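Local coordinates for protein methanogen homoaconitase large subunit (Methanocaldococcus jannaschii, PDB 4KP2) that forms, with a small partner subunit, an iron-sulfur hydro-lyase that interconverts homocitrate, cis-homoaconitate and homoisocitrate in 2-oxosuberate biosynthesis, at residues K27-K32 against T168-P173; I77-D82 against E101-F106; P87-A92 against G388-V393; T227-A232 against G240-D245; V347-I352 against I429-G434. One frame throughout, in Å; residues are numbered along the deposited sequence.

Contact 1 of 5, residues K27-K32 against T168-P173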
# COMPACT_ATOMS: atom_id res chain seq x y z
N LYS A 27 27.25 5.78 32.26
CA LYS A 27 27.53 7.21 32.14
C LYS A 27 26.30 8.00 31.70
O LYS A 27 26.09 9.12 32.15
CB LYS A 27 28.68 7.46 31.17
CG LYS A 27 30.05 7.14 31.74
CD LYS A 27 31.15 7.70 30.86
CE LYS A 27 32.51 7.55 31.52
NZ LYS A 27 33.59 8.19 30.73
N ILE A 28 25.49 7.40 30.83
CA ILE A 28 24.28 8.04 30.35
C ILE A 28 23.25 8.18 31.47
O ILE A 28 22.64 9.24 31.64
CB ILE A 28 23.65 7.26 29.17
CG1 ILE A 28 24.57 7.31 27.95
CG2 ILE A 28 22.29 7.83 28.82
CD1 ILE A 28 24.11 6.43 26.81
N LEU A 29 23.07 7.11 32.24
CA LEU A 29 22.08 7.10 33.31
C LEU A 29 22.49 7.96 34.50
O LEU A 29 21.64 8.55 35.17
CB LEU A 29 21.82 5.66 33.77
CG LEU A 29 21.20 4.73 32.73
CD1 LEU A 29 21.00 3.34 33.31
CD2 LEU A 29 19.88 5.29 32.22
N SER A 30 23.79 8.04 34.75
CA SER A 30 24.30 8.82 35.88
C SER A 30 24.09 10.31 35.69
O SER A 30 23.64 11.01 36.60
CB SER A 30 25.78 8.52 36.12
OG SER A 30 25.96 7.19 36.56
N LYS A 31 24.41 10.81 34.50
CA LYS A 31 24.21 12.22 34.17
C LYS A 31 22.72 12.55 34.18
O LYS A 31 22.32 13.64 34.60
CB LYS A 31 24.82 12.55 32.81
CG LYS A 31 24.37 13.89 32.24
CD LYS A 31 25.12 14.23 30.96
CE LYS A 31 26.55 14.65 31.26
NZ LYS A 31 26.59 15.87 32.11
N LYS A 32 21.91 11.61 33.73
CA LYS A 32 20.47 11.81 33.66
C LYS A 32 19.82 11.83 35.04
O LYS A 32 18.81 12.51 35.24
CB LYS A 32 19.83 10.72 32.79
CG LYS A 32 18.35 10.94 32.52
CD LYS A 32 18.11 12.34 31.97
CE LYS A 32 16.64 12.69 31.98
NZ LYS A 32 16.41 14.08 31.50
N THR A 168 10.13 6.56 35.31
CA THR A 168 10.01 5.11 35.34
C THR A 168 11.06 4.50 36.25
O THR A 168 12.01 5.18 36.66
CB THR A 168 10.13 4.50 33.93
OG1 THR A 168 9.88 3.10 33.99
CG2 THR A 168 11.53 4.73 33.38
N TRP A 169 10.90 3.22 36.56
CA TRP A 169 11.83 2.54 37.45
C TRP A 169 12.50 1.37 36.74
O TRP A 169 11.85 0.37 36.42
CB TRP A 169 11.11 2.04 38.70
CG TRP A 169 10.46 3.14 39.48
CD1 TRP A 169 9.26 3.74 39.21
CD2 TRP A 169 10.96 3.77 40.66
NE1 TRP A 169 8.99 4.71 40.15
CE2 TRP A 169 10.02 4.75 41.05
CE3 TRP A 169 12.12 3.61 41.43
CZ2 TRP A 169 10.20 5.55 42.17
CZ3 TRP A 169 12.30 4.41 42.54
CH2 TRP A 169 11.35 5.37 42.90
N ILE A 170 13.79 1.51 36.48
CA ILE A 170 14.55 0.46 35.81
C ILE A 170 15.80 0.09 36.60
O ILE A 170 16.23 0.83 37.48
CB ILE A 170 14.99 0.89 34.40
CG1 ILE A 170 15.96 2.06 34.49
CG2 ILE A 170 13.78 1.24 33.55
CD1 ILE A 170 16.57 2.45 33.17
N LYS A 171 16.37 -1.06 36.28
CA LYS A 171 17.62 -1.49 36.88
C LYS A 171 18.74 -1.30 35.88
O LYS A 171 18.65 -1.75 34.74
CB LYS A 171 17.53 -2.97 37.29
CG LYS A 171 18.76 -3.48 38.00
CD LYS A 171 18.65 -4.97 38.34
CE LYS A 171 17.62 -5.24 39.43
NZ LYS A 171 16.22 -5.38 38.91
N VAL A 172 19.80 -0.61 36.31
CA VAL A 172 20.95 -0.36 35.44
C VAL A 172 21.56 -1.67 34.98
O VAL A 172 22.08 -2.44 35.79
CB VAL A 172 22.02 0.49 36.15
CG1 VAL A 172 23.19 0.75 35.21
CG2 VAL A 172 21.43 1.80 36.64
N PRO A 173 21.50 -1.93 33.67
CA PRO A 173 21.90 -3.22 33.09
C PRO A 173 23.40 -3.39 33.00
O PRO A 173 24.15 -2.41 33.02
CB PRO A 173 21.29 -3.16 31.69
CG PRO A 173 21.34 -1.71 31.35
CD PRO A 173 21.06 -0.97 32.63
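L29 brings the helix 24-33 to the strand 167-180 by pointing one leucine at a short row of apolar groups, of which V172 and P173 follow the regular strand segment 168-171. The arrangement is a helix laid against a mixed beta sheet within an aconitase-family alpha/beta fold. Its closest meeting is CD1 of L29 with CG2 of V172, at 3.7 Å, and the same methyl also lies 3.9 Å from V172 CG1, so it rests against both branches of the valine. The two side chains run past each other in opposite senses and meet along their flanks. CD1 of L29 then grazes the ring of P173, while its other methyl, CD2, faces I170 CD1 at 4.5 Å, a looser fit. The leucine reaches this far because CG lies anti to its carbonyl carbon (chi1 -64°) and the chain beyond is extended.

Strand 42-46 lies next to these groups. It pairs antiparallel with 167-180, through backbone bonds that include I170 with I43 and T168 with V45, and I43 touches both L29 and V172. F150, from the neighbouring parallel sheet, meets L29, I170 and P173 as well. On the helix, S30 OG bonds to E26 O and V37 N, and K32 makes a salt bridge to D48. The helical turn under L29 carries the backbone bond from K32 N to I28 O, 3.2 Å long.

Contact 2 of 5, residues I77-D82 against E101-F106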
# COMPACT_ATOMS: atom_id res chain seq x y z
N ILE A 77 5.86 13.81 24.39
CA ILE A 77 5.14 12.64 23.91
C ILE A 77 5.00 12.64 22.38
O ILE A 77 4.65 13.66 21.79
CB ILE A 77 3.74 12.54 24.54
CG1 ILE A 77 3.84 12.47 26.06
CG2 ILE A 77 2.99 11.32 24.01
CD1 ILE A 77 2.51 12.45 26.76
N VAL A 78 5.29 11.51 21.76
CA VAL A 78 5.19 11.37 20.31
C VAL A 78 4.28 10.21 19.92
O VAL A 78 4.43 9.10 20.42
CB VAL A 78 6.58 11.17 19.66
CG1 VAL A 78 6.44 10.94 18.17
CG2 VAL A 78 7.48 12.36 19.95
N VAL A 79 3.34 10.48 19.02
CA VAL A 79 2.45 9.44 18.51
C VAL A 79 2.55 9.34 17.00
O VAL A 79 2.42 10.34 16.29
CB VAL A 79 0.98 9.70 18.91
CG1 VAL A 79 0.08 8.61 18.34
CG2 VAL A 79 0.85 9.77 20.42
N ALA A 80 2.79 8.13 16.50
CA ALA A 80 2.93 7.91 15.06
C ALA A 80 2.28 6.61 14.60
O ALA A 80 2.54 5.54 15.16
CB ALA A 80 4.40 7.94 14.67
N PHE A 81 1.44 6.71 13.57
CA PHE A 81 0.78 5.54 13.01
C PHE A 81 1.65 4.94 11.91
O PHE A 81 2.06 5.63 10.98
CB PHE A 81 -0.59 5.92 12.43
CG PHE A 81 -1.56 6.45 13.44
CD1 PHE A 81 -1.33 6.29 14.80
CD2 PHE A 81 -2.71 7.10 13.04
CE1 PHE A 81 -2.22 6.78 15.73
CE2 PHE A 81 -3.61 7.59 13.96
CZ PHE A 81 -3.37 7.43 15.31
N ASP A 82 1.93 3.64 12.02
CA ASP A 82 2.81 2.99 11.06
C ASP A 82 2.53 1.50 10.90
O ASP A 82 2.70 0.94 9.82
CB ASP A 82 4.28 3.21 11.45
CG ASP A 82 4.62 2.57 12.78
OD1 ASP A 82 3.73 2.49 13.65
OD2 ASP A 82 5.79 2.16 12.96
N GLU A 101 -8.29 10.21 19.85
CA GLU A 101 -8.88 10.80 21.05
C GLU A 101 -7.78 11.25 22.00
O GLU A 101 -7.81 12.36 22.53
CB GLU A 101 -9.79 9.80 21.76
CG GLU A 101 -10.99 9.35 20.94
CD GLU A 101 -11.92 8.46 21.72
OE1 GLU A 101 -11.80 8.42 22.97
OE2 GLU A 101 -12.77 7.79 21.10
N PHE A 102 -6.81 10.36 22.21
CA PHE A 102 -5.67 10.62 23.08
C PHE A 102 -4.92 11.88 22.65
O PHE A 102 -4.60 12.74 23.47
CB PHE A 102 -4.73 9.42 23.09
CG PHE A 102 -3.46 9.64 23.85
CD1 PHE A 102 -3.43 9.51 25.23
CD2 PHE A 102 -2.28 9.97 23.19
CE1 PHE A 102 -2.26 9.71 25.94
CE2 PHE A 102 -1.11 10.17 23.89
CZ PHE A 102 -1.10 10.04 25.27
N VAL A 103 -4.64 11.97 21.36
CA VAL A 103 -3.93 13.11 20.80
C VAL A 103 -4.76 14.39 20.91
O VAL A 103 -4.24 15.45 21.26
CB VAL A 103 -3.55 12.87 19.32
CG1 VAL A 103 -2.89 14.10 18.73
CG2 VAL A 103 -2.65 11.66 19.20
N LYS A 104 -6.05 14.27 20.62
CA LYS A 104 -6.95 15.41 20.67
C LYS A 104 -7.15 15.90 22.10
O LYS A 104 -7.17 17.10 22.36
CB LYS A 104 -8.30 15.05 20.05
CG LYS A 104 -9.10 16.23 19.55
CD LYS A 104 -8.47 16.85 18.30
CE LYS A 104 -8.79 16.04 17.05
NZ LYS A 104 -7.99 14.79 16.91
N ARG A 105 -7.30 14.95 23.02
CA ARG A 105 -7.54 15.27 24.42
C ARG A 105 -6.35 15.96 25.08
O ARG A 105 -6.49 17.04 25.65
CB ARG A 105 -7.91 14.01 25.20
CG ARG A 105 -7.89 14.18 26.71
CD ARG A 105 -8.94 15.17 27.17
NE ARG A 105 -8.77 15.54 28.57
CZ ARG A 105 -7.99 16.53 28.99
NH1 ARG A 105 -7.30 17.25 28.11
NH2 ARG A 105 -7.88 16.80 30.29
N PHE A 106 -5.19 15.33 25.01
CA PHE A 106 -4.01 15.81 25.72
C PHE A 106 -3.16 16.76 24.89
O PHE A 106 -2.09 17.19 25.33
CB PHE A 106 -3.18 14.63 26.23
CG PHE A 106 -3.93 13.72 27.15
CD1 PHE A 106 -4.09 14.03 28.49
CD2 PHE A 106 -4.48 12.54 26.68
CE1 PHE A 106 -4.78 13.19 29.34
CE2 PHE A 106 -5.17 11.69 27.52
CZ PHE A 106 -5.32 12.02 28.86
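V79 and V103 mark the closest backbones, their CA atoms 7.7 Å apart, where strand 77-80 and the short helical segment 101-106 run roughly antiparallel, at 147°, with axes approaching to 10.3 Å. The side chains fill that gap as a small apolar cluster. F102 inserts the edge of its ring: CE2 comes within 4.0 Å of V79 CG2 and 4.3 Å of I77 CG2, both methyls lying near the ring plane. With CG anti to the backbone N (chi1 174°), the phenyl projects from the helix toward the strand. V103 works alongside it, CG2 resting 4.1 Å from V79 CB, so that V79 is met by two successive helix residues. All four touching residues are buried.

Strand 77-80, helix 90-106 and strand 111-112 form a beta-alpha-beta unit of a parallel five-stranded sheet, and this contact packs the last turns of the crossover helix back onto the first strand. Helix 57-67 closes in next to it: T57 touches both V79 and F102, and Y61 meets the F102 ring edge to face. F111, from the second strand of the unit, packs on V79 and V103.

Contact 3 of 5, residues P87-A92 against G388-V393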
# COMPACT_ATOMS: atom_id res chain seq x y z
N PRO A 87 -5.64 1.44 7.67
CA PRO A 87 -6.34 0.47 8.53
C PRO A 87 -6.73 -0.81 7.79
O PRO A 87 -7.38 -0.75 6.75
CB PRO A 87 -7.59 1.23 8.97
CG PRO A 87 -7.14 2.65 9.01
CD PRO A 87 -6.15 2.81 7.89
N ASN A 88 -6.35 -1.95 8.35
CA ASN A 88 -6.58 -3.24 7.72
C ASN A 88 -7.83 -3.95 8.25
O ASN A 88 -8.50 -4.66 7.51
CB ASN A 88 -5.36 -4.14 7.90
CG ASN A 88 -4.71 -3.98 9.27
OD1 ASN A 88 -4.85 -2.94 9.91
ND2 ASN A 88 -4.01 -5.01 9.71
N THR A 89 -8.13 -3.76 9.53
CA THR A 89 -9.32 -4.36 10.12
C THR A 89 -10.17 -3.31 10.81
O THR A 89 -9.74 -2.17 11.01
CB THR A 89 -8.96 -5.48 11.12
OG1 THR A 89 -8.05 -4.97 12.10
CG2 THR A 89 -8.32 -6.65 10.40
N VAL A 90 -11.39 -3.70 11.17
CA VAL A 90 -12.29 -2.81 11.90
C VAL A 90 -11.70 -2.49 13.27
O VAL A 90 -11.73 -1.34 13.71
CB VAL A 90 -13.68 -3.46 12.09
CG1 VAL A 90 -14.59 -2.53 12.88
CG2 VAL A 90 -14.29 -3.79 10.74
N LYS A 91 -11.15 -3.51 13.92
CA LYS A 91 -10.50 -3.33 15.21
C LYS A 91 -9.31 -2.39 15.11
O LYS A 91 -9.03 -1.63 16.03
CB LYS A 91 -10.05 -4.69 15.78
CG LYS A 91 -11.18 -5.51 16.39
CD LYS A 91 -11.33 -6.86 15.70
CE LYS A 91 -11.98 -6.71 14.34
NZ LYS A 91 -13.36 -6.17 14.44
N ALA A 92 -8.61 -2.44 13.98
CA ALA A 92 -7.47 -1.56 13.74
C ALA A 92 -7.93 -0.13 13.54
O ALA A 92 -7.31 0.81 14.02
CB ALA A 92 -6.67 -2.04 12.54
N GLY A 388 1.89 -10.20 11.36
CA GLY A 388 0.62 -10.36 10.68
C GLY A 388 -0.14 -9.06 10.63
O GLY A 388 -1.30 -8.98 11.04
N ALA A 389 0.51 -8.02 10.11
CA ALA A 389 -0.08 -6.69 10.03
C ALA A 389 -1.02 -6.56 8.84
O ALA A 389 -1.43 -5.46 8.48
CB ALA A 389 1.01 -5.63 9.96
N HIS A 390 -1.34 -7.70 8.23
CA HIS A 390 -2.24 -7.75 7.08
C HIS A 390 -1.75 -6.91 5.92
O HIS A 390 -2.49 -6.10 5.35
CB HIS A 390 -3.66 -7.34 7.49
CG HIS A 390 -4.26 -8.22 8.54
ND1 HIS A 390 -5.21 -7.77 9.43
CD2 HIS A 390 -4.05 -9.52 8.84
CE1 HIS A 390 -5.56 -8.76 10.24
NE2 HIS A 390 -4.87 -9.83 9.90
N GLN A 391 -0.48 -7.10 5.56
CA GLN A 391 0.11 -6.39 4.44
C GLN A 391 0.45 -7.39 3.33
O GLN A 391 -0.31 -7.54 2.37
CB GLN A 391 1.38 -5.65 4.88
CG GLN A 391 1.88 -4.62 3.89
CD GLN A 391 0.99 -3.39 3.83
OE1 GLN A 391 1.10 -2.48 4.65
NE2 GLN A 391 0.09 -3.36 2.85
N GLY A 392 1.57 -8.08 3.49
CA GLY A 392 1.97 -9.11 2.54
C GLY A 392 2.00 -10.48 3.20
O GLY A 392 3.06 -11.09 3.34
N VAL A 393 0.83 -10.96 3.59
CA VAL A 393 0.70 -12.22 4.32
C VAL A 393 1.12 -13.43 3.50
O VAL A 393 0.77 -13.55 2.32
CB VAL A 393 -0.75 -12.40 4.84
CG1 VAL A 393 -0.90 -13.74 5.55
CG2 VAL A 393 -1.12 -11.26 5.76
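H390 meets N88 and T89 from a loop that begins here with G388, whose carbonyl O stands 3.5 Å above the H390 ring plane, offset toward the rim. A389 follows, and its O is 2.9 Å from N88 ND2, yet the angle is too poor for a hydrogen bond; that amide nitrogen instead bonds to N84 OD1. The A389 side chain is also about 5 Å from that of C386, a predicted ligand of the [4Fe-4S] cluster. H390 itself, with CG anti to its carbonyl carbon (chi1 -60°), sends its imidazole across the N88 side chain at about a right angle, the amide and ring planes 65° apart. CB of N88 lies at the ring edge, 3.6 Å from H390 CB. T89 adds its methyl, CG2, near the ring plane and 3.4 Å from H390 ND1. The threonine's hydroxyl is occupied by its own helix, accepting from A92 N at 3.2 Å as an N-cap. Further on, G392 O accepts from Q317 NE2.

The dimer partner lies alongside: the H390 ring meets that of H390 of the second subunit, and V393 packs on N88 of that subunit. Within the chain, the contact joins the start of helix 90-106 to the loop between strands 377-378 and 399-402.

Contact 4 of 5, residues T227-A232 against G240-D245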
# COMPACT_ATOMS: atom_id res chain seq x y z
N THR A 227 20.87 0.31 12.37
CA THR A 227 20.66 -1.11 12.12
C THR A 227 21.22 -1.97 13.25
O THR A 227 20.58 -2.93 13.69
CB THR A 227 21.31 -1.55 10.79
OG1 THR A 227 20.76 -0.77 9.72
CG2 THR A 227 21.05 -3.02 10.53
N LEU A 228 22.41 -1.62 13.72
CA LEU A 228 23.07 -2.38 14.78
C LEU A 228 22.31 -2.32 16.10
O LEU A 228 22.20 -3.32 16.81
CB LEU A 228 24.50 -1.88 14.99
CG LEU A 228 25.62 -2.70 14.34
CD1 LEU A 228 25.36 -2.89 12.85
CD2 LEU A 228 26.97 -2.05 14.57
N CYS A 229 21.78 -1.15 16.42
CA CYS A 229 21.04 -0.96 17.67
C CYS A 229 19.62 -1.50 17.57
O CYS A 229 18.97 -1.74 18.59
CB CYS A 229 21.02 0.51 18.07
SG CYS A 229 22.65 1.20 18.44
N ASN A 230 19.13 -1.67 16.35
CA ASN A 230 17.78 -2.16 16.12
C ASN A 230 17.63 -3.64 16.46
O ASN A 230 16.59 -4.07 16.97
CB ASN A 230 17.35 -1.91 14.68
CG ASN A 230 15.92 -2.33 14.41
OD1 ASN A 230 15.63 -3.50 14.17
ND2 ASN A 230 15.00 -1.37 14.45
N MET A 231 18.67 -4.41 16.18
CA MET A 231 18.63 -5.85 16.37
C MET A 231 19.17 -6.25 17.74
O MET A 231 19.67 -7.36 17.92
CB MET A 231 19.43 -6.56 15.28
CG MET A 231 19.11 -6.10 13.87
SD MET A 231 18.16 -7.31 12.95
CE MET A 231 19.24 -8.74 13.07
N ALA A 232 19.07 -5.34 18.71
CA ALA A 232 19.56 -5.60 20.05
C ALA A 232 18.63 -6.55 20.81
O ALA A 232 19.08 -7.44 21.52
CB ALA A 232 19.73 -4.30 20.82
N GLY A 240 20.54 -1.52 22.80
CA GLY A 240 21.81 -1.43 22.10
C GLY A 240 22.20 0.02 21.94
O GLY A 240 21.44 0.81 21.39
N VAL A 241 23.39 0.38 22.42
CA VAL A 241 23.82 1.77 22.41
C VAL A 241 25.17 1.96 21.72
O VAL A 241 26.08 1.14 21.85
CB VAL A 241 23.85 2.36 23.84
CG1 VAL A 241 24.92 1.69 24.69
CG2 VAL A 241 24.05 3.87 23.80
N ILE A 242 25.28 3.05 20.96
CA ILE A 242 26.52 3.40 20.27
C ILE A 242 26.97 4.80 20.66
O ILE A 242 26.16 5.74 20.68
CB ILE A 242 26.36 3.31 18.74
CG1 ILE A 242 26.15 1.86 18.31
CG2 ILE A 242 27.57 3.89 18.03
CD1 ILE A 242 26.04 1.67 16.82
N GLU A 243 28.25 4.94 20.98
CA GLU A 243 28.82 6.22 21.38
C GLU A 243 28.65 7.28 20.31
O GLU A 243 28.90 7.04 19.13
CB GLU A 243 30.30 6.04 21.72
CG GLU A 243 30.98 7.29 22.27
CD GLU A 243 32.42 7.04 22.66
OE1 GLU A 243 32.65 6.31 23.65
OE2 GLU A 243 33.32 7.57 21.98
N ALA A 244 28.21 8.47 20.72
CA ALA A 244 27.95 9.56 19.80
C ALA A 244 29.24 10.25 19.36
O ALA A 244 30.14 10.49 20.17
CB ALA A 244 27.00 10.57 20.43
N ASP A 245 29.32 10.58 18.07
CA ASP A 245 30.49 11.25 17.53
C ASP A 245 30.08 12.30 16.50
O ASP A 245 28.90 12.65 16.40
CB ASP A 245 31.45 10.24 16.90
CG ASP A 245 30.85 9.55 15.69
OD1 ASP A 245 29.61 9.45 15.61
OD2 ASP A 245 31.63 9.09 14.82
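L228 opens the contact with its CB, which faces CD1 of I242 at 4.3 Å, a modest apolar touch from the last full turn of helix 222-230. The next residue does most of the work. C229 has SG anti to its carbonyl carbon (chi1 -64°), and this rotation lays the sulfur over the strand between two kinds of neighbour. On the apolar side it is 3.6 Å from I242 CG1 and 3.8 Å from CD1 of the same isoleucine. On the polar side the sulfur is 3.2 Å from G240 O. The isoleucine's outer arm thus lies along the sulfur and reaches on to the leucine.

N230 turns away, to the other face of its helix, where OD1 bonds to N405 ND2 and the side chain touches C323, a predicted cluster ligand. The side chain of C229 is about 9 Å from that of C323. At M231 the chain leaves helical geometry, and A232 then swings its methyl back, CB coming 3.5 Å from G240 N. Because G240 carries no side chain, helix and strand can approach very closely here: C229 CA and G240 CA are only 4.5 Å apart.

The short link between the two segments folds helix 222-230 directly onto strand 239-242, at the end of a beta-alpha-beta crossover from strand 208-213. The two strands are parallel neighbours in the mixed sheet, V241 bonding to I210 and Y212. I210 also touches A232, and Y212 touches I242, while V193 of helix 189-200 packs on L228 and helix 24-33 takes the V241 side.

Contact 5 of 5, residues V347-I352 against I429-G434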
# COMPACT_ATOMS: atom_id res chain seq x y z
N VAL A 347 7.92 -14.73 -7.91
CA VAL A 347 8.14 -13.99 -6.67
C VAL A 347 7.59 -12.57 -6.75
O VAL A 347 7.84 -11.85 -7.71
CB VAL A 347 9.63 -13.98 -6.26
CG1 VAL A 347 10.51 -14.05 -7.49
CG2 VAL A 347 9.96 -12.76 -5.42
N LYS A 348 6.83 -12.18 -5.73
CA LYS A 348 6.27 -10.84 -5.64
C LYS A 348 7.12 -9.96 -4.73
O LYS A 348 7.40 -10.31 -3.59
CB LYS A 348 4.83 -10.91 -5.13
CG LYS A 348 4.63 -11.87 -3.97
CD LYS A 348 3.16 -12.18 -3.76
CE LYS A 348 2.98 -13.25 -2.69
NZ LYS A 348 1.56 -13.67 -2.57
N LEU A 349 7.53 -8.81 -5.26
CA LEU A 349 8.38 -7.89 -4.51
C LEU A 349 7.58 -6.77 -3.86
O LEU A 349 6.77 -6.11 -4.51
CB LEU A 349 9.46 -7.30 -5.43
CG LEU A 349 10.37 -6.24 -4.82
CD1 LEU A 349 11.11 -6.78 -3.62
CD2 LEU A 349 11.34 -5.72 -5.87
N ILE A 350 7.82 -6.55 -2.57
CA ILE A 350 7.14 -5.50 -1.83
C ILE A 350 8.14 -4.49 -1.29
O ILE A 350 9.07 -4.85 -0.57
CB ILE A 350 6.33 -6.08 -0.65
CG1 ILE A 350 5.31 -7.11 -1.16
CG2 ILE A 350 5.62 -4.96 0.11
CD1 ILE A 350 4.51 -7.76 -0.06
N VAL A 351 7.96 -3.22 -1.65
CA VAL A 351 8.87 -2.17 -1.21
C VAL A 351 8.13 -1.09 -0.43
O VAL A 351 7.18 -0.48 -0.93
CB VAL A 351 9.59 -1.52 -2.41
CG1 VAL A 351 10.52 -0.42 -1.93
CG2 VAL A 351 10.36 -2.57 -3.19
N ILE A 352 8.58 -0.85 0.80
CA ILE A 352 7.97 0.17 1.65
C ILE A 352 9.04 1.05 2.29
O ILE A 352 9.80 0.59 3.14
CB ILE A 352 7.13 -0.46 2.78
CG1 ILE A 352 6.03 -1.35 2.21
CG2 ILE A 352 6.54 0.62 3.67
CD1 ILE A 352 5.15 -1.99 3.26
N ILE A 429 18.58 -8.69 -5.35
CA ILE A 429 19.15 -9.67 -6.27
C ILE A 429 18.34 -10.96 -6.29
O ILE A 429 18.07 -11.52 -7.35
CB ILE A 429 20.61 -10.00 -5.90
CG1 ILE A 429 21.47 -8.73 -5.96
CG2 ILE A 429 21.18 -11.06 -6.82
CD1 ILE A 429 22.90 -8.95 -5.52
N SER A 430 17.93 -11.42 -5.11
CA SER A 430 17.15 -12.65 -4.99
C SER A 430 15.76 -12.49 -5.59
O SER A 430 15.15 -13.46 -6.04
CB SER A 430 17.06 -13.09 -3.53
OG SER A 430 18.34 -13.28 -2.97
N ALA A 431 15.26 -11.25 -5.59
CA ALA A 431 13.96 -10.96 -6.19
C ALA A 431 14.07 -11.01 -7.71
O ALA A 431 13.09 -11.30 -8.40
CB ALA A 431 13.47 -9.59 -5.74
N VAL A 432 15.26 -10.71 -8.23
CA VAL A 432 15.50 -10.73 -9.66
C VAL A 432 15.62 -12.16 -10.18
O VAL A 432 15.00 -12.52 -11.19
CB VAL A 432 16.79 -9.97 -10.02
CG1 VAL A 432 17.14 -10.16 -11.49
CG2 VAL A 432 16.63 -8.49 -9.70
N LYS A 433 16.40 -12.98 -9.49
CA LYS A 433 16.69 -14.33 -9.95
C LYS A 433 15.71 -15.37 -9.41
O LYS A 433 15.70 -16.52 -9.85
CB LYS A 433 18.13 -14.72 -9.60
CG LYS A 433 19.16 -13.74 -10.13
CD LYS A 433 20.57 -14.30 -10.00
CE LYS A 433 20.76 -15.52 -10.88
NZ LYS A 433 22.13 -16.09 -10.74
N GLY A 434 14.89 -14.97 -8.44
CA GLY A 434 13.86 -15.84 -7.91
C GLY A 434 14.33 -16.78 -6.82
O GLY A 434 13.56 -17.60 -6.33
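V347 has an off-staggered chi1 of 30°, with CG2 roughly anti to the backbone N, which turns CG1 to the helix end, while L349 has CG anti to the backbone N (chi1 175°); these two torsions aim the valine and leucine at A431 and G434. The setting is a parallel five-stranded sheet of order 3-2-1-4-5 with helices packed on it, part of the alpha-beta-alpha sandwich of the aconitase family; helix 424-433 comes after the edge strand 418-421 and its end lies against strand 348-351 and the residue before it.

Contact is made at two points. CG1 of V347 reaches the helix end, 3.8 Å from G434 CA and 3.9 Å from A431 O, so a single methyl lies against the backbone of the last turn. L349 sends CD1 to the small methyl of A431, CB, at 4.2 Å. Where the helix ends, G434 takes positive phi (84°), a backbone shape that itself calls for glycine, since a CB would press on the preceding carbonyl O. The turn is further tied by S430 OG, bonded to I426 O and T437 N.

L349 is buried from other sides too, by V318 of the adjacent strand 317-320 and by L338 of helix 328-338, which also touches V432. Alternation along the strand puts K348 and I350 toward different company: they pack on P87 and P86 of the second subunit. The turn beneath this packing keeps a regular bond from K433 N to I429 O, 3.1 Å long.

Contacts 1, 2, 4 and 5 are buried packings of a helix on a strand or its end, made chiefly by apolar side chains; contact 4 is nearest the centre of the chain and brings sulfur and a glycine backbone into play. Contact 3 differs: it is partly buried, mixes an amide, an imidazole and a threonine methyl, and adjoins the second subunit, which contacts 2 and 5 also reach. Contacts 2 and 3 use the two ends of helix 90-106. Contacts 2 and 5 occupy strands in the same place of two parallel sheets of like order, about 35 Å apart between centres. Contacts 1 and 4 reach one mixed sheet and meet through I28 CD1 and V241 CG2 (3.9 Å), whereas contacts 3 and 5 meet through G392 and I350.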